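Formate-dependent phosphoribosylglycinamide formyltransferase (Mycobacterium tuberculosis H37Rv, PDB 6KHR) belongs to the ATP-grasp superfamily, whose members share an alpha-plus-beta fold with helices packed against antiparallel beta-sheet. Local coordinates at residues I241-P246 against I276-V281. Residues are numbered along the deposited sequence; the frame is centred on the assembly and turned at random.
Sequences IEFCAP and IAARIV
Phe-243 meets the helix with the rim of its ring, and Ala-278 receives it: CZ of Phe-243 lies 3.6 Å from CB of Ala-278. Neither alanine of this helix surface sits over a ring face. The methyl groups of Ala-277 and Ala-278 both lie at the edge, near the ring plane, with CB of Ala-277 4.1 Å from CE2 of Phe-243. The backbone N of Ala-278 is in that plane too, 3.9 Å from CE2 of Phe-243. The CZ end of the ring is thus directed roughly at the methyl group of Ala-278, while the CE2 corner lies near both that nitrogen and the methyl of Ala-277. With CG anti to the carbonyl carbon and beside the backbone N (chi1 -60°), the phenyl group extends from the strand and carries its far edge up to the helix, although its CA–CB bond is not aimed there.

The second touch is looser. CD1 of Ile-241 approaches CG1 of Val-281 at 4.3 Å, and both side chains also rest on Cys-232 of the neighbouring strand 224-235. Ala-277 and Val-281 are buried, Val-281 packing further against Phe-290 and Val-292 of strand 288-297, whereas Ile-241, Phe-243 and Ala-278 remain partly exposed.

No hydrogen bond joins the two segments, which bury just 159 Å² between them. The axes of strand 241-243 and helix segment 276-281 come within 10.3 Å, at 143° between their N-to-C directions, closer to antiparallel than to perpendicular. This is apolar packing of helix 267-284 across one face of an antiparallel sheet, the helix-on-sheet layering of the ATP-grasp fold.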
loop_
_atom_site.group_PDB
_atom_site.type_symbol
_atom_site.label_atom_id
_atom_site.label_comp_id
_atom_site.label_asym_id
_atom_site.label_seq_id
_atom_site.Cartn_x
_atom_site.Cartn_y
_atom_site.Cartn_z
ATOM N N ILE A 241 13.911 18.006 0.012
ATOM C CA ILE A 241 14.208 17.267 1.235
ATOM C C ILE A 241 13.034 17.423 2.205
ATOM O O ILE A 241 12.788 18.519 2.720
ATOM C CB ILE A 241 15.530 17.688 1.884
ATOM C CG1 ILE A 241 15.709 16.950 3.211
ATOM C CG2 ILE A 241 15.608 19.191 2.042
ATOM C CD1 ILE A 241 17.163 16.593 3.520
ATOM N N GLU A 242 12.312 16.327 2.448
ATOM C CA GLU A 242 11.103 16.302 3.253
ATOM C C GLU A 242 11.335 15.504 4.524
ATOM O O GLU A 242 12.102 14.538 4.538
ATOM C CB GLU A 242 9.945 15.659 2.495
ATOM C CG GLU A 242 9.723 16.192 1.112
ATOM C CD GLU A 242 8.682 17.268 1.095
ATOM O OE1 GLU A 242 8.898 18.301 1.763
ATOM O OE2 GLU A 242 7.643 17.073 0.433
ATOM N N PHE A 243 10.627 15.890 5.584
ATOM C CA PHE A 243 10.672 15.185 6.854
ATOM C C PHE A 243 9.312 14.572 7.161
ATOM O O PHE A 243 8.276 15.224 7.040
ATOM C CB PHE A 243 11.095 16.119 7.984
ATOM C CG PHE A 243 12.454 16.716 7.788
ATOM C CD1 PHE A 243 12.619 17.864 7.042
ATOM C CD2 PHE A 243 13.571 16.121 8.353
ATOM C CE1 PHE A 243 13.875 18.414 6.856
ATOM C CE2 PHE A 243 14.819 16.662 8.180
ATOM C CZ PHE A 243 14.978 17.813 7.430
ATOM N N CYS A 244 9.313 13.323 7.575
ATOM C CA CYS A 244 8.049 12.803 8.042
ATOM C C CYS A 244 7.789 13.284 9.470
ATOM O O CYS A 244 8.651 13.890 10.109
ATOM C CB CYS A 244 8.051 11.291 7.916
ATOM S SG CYS A 244 8.026 10.828 6.161
ATOM N N ALA A 245 6.560 13.083 9.942
ATOM C CA ALA A 245 6.271 13.304 11.354
ATOM C C ALA A 245 7.015 12.263 12.183
ATOM O O ALA A 245 7.117 11.104 11.770
ATOM C CB ALA A 245 4.763 13.233 11.646
ATOM N N PRO A 246 7.552 12.649 13.341
ATOM C CA PRO A 246 8.336 11.705 14.150
ATOM C C PRO A 246 7.559 10.424 14.386
ATOM O O PRO A 246 6.349 10.451 14.626
ATOM C CB PRO A 246 8.565 12.464 15.464
ATOM C CG PRO A 246 8.449 13.887 15.097
ATOM C CD PRO A 246 7.410 13.957 13.998
ATOM N N ILE A 276 19.437 17.589 13.347
ATOM C CA ILE A 276 20.275 16.383 13.345
ATOM C C ILE A 276 19.959 15.495 12.145
ATOM O O ILE A 276 20.863 15.078 11.403
ATOM C CB ILE A 276 20.084 15.596 14.656
ATOM C CG1 ILE A 276 20.621 16.373 15.844
ATOM C CG2 ILE A 276 20.676 14.197 14.543
ATOM C CD1 ILE A 276 20.186 15.794 17.177
ATOM N N ALA A 277 18.677 15.147 11.972
ATOM C CA ALA A 277 18.257 14.348 10.822
ATOM C C ALA A 277 18.761 14.954 9.512
ATOM O O ALA A 277 19.379 14.261 8.693
ATOM C CB ALA A 277 16.733 14.206 10.801
ATOM N N ALA A 278 18.556 16.264 9.324
ATOM C CA ALA A 278 18.941 16.904 8.066
ATOM C C ALA A 278 20.444 16.866 7.846
ATOM O O ALA A 278 20.908 16.757 6.706
ATOM C CB ALA A 278 18.455 18.344 8.032
ATOM N N ARG A 279 21.227 16.966 8.924
ATOM C CA ARG A 279 22.666 17.100 8.713
ATOM C C ARG A 279 23.322 15.754 8.407
ATOM O O ARG A 279 24.133 15.661 7.486
ATOM C CB ARG A 279 23.312 17.807 9.908
ATOM C CG ARG A 279 22.799 19.234 10.066
ATOM C CD ARG A 279 23.474 20.033 11.171
ATOM N NE ARG A 279 24.608 20.764 10.634
ATOM C CZ ARG A 279 25.842 20.281 10.612
ATOM N NH1 ARG A 279 26.079 19.079 11.115
ATOM N NH2 ARG A 279 26.838 20.990 10.094
ATOM N N ILE A 280 22.968 14.685 9.118
ATOM C CA ILE A 280 23.532 13.389 8.752
ATOM C C ILE A 280 23.108 12.996 7.339
ATOM O O ILE A 280 23.887 12.379 6.597
ATOM C CB ILE A 280 23.158 12.293 9.773
ATOM C CG1 ILE A 280 23.982 11.036 9.524
ATOM C CG2 ILE A 280 21.709 11.920 9.677
ATOM C CD1 ILE A 280 25.425 11.226 9.825
ATOM N N VAL A 281 21.895 13.376 6.916
ATOM C CA VAL A 281 21.429 12.921 5.614
ATOM C C VAL A 281 22.154 13.665 4.505
ATOM O O VAL A 281 22.534 13.064 3.490
ATOM C CB VAL A 281 19.899 13.044 5.483
ATOM C CG1 VAL A 281 19.478 12.992 4.003
ATOM C CG2 VAL A 281 19.211 11.907 6.249
#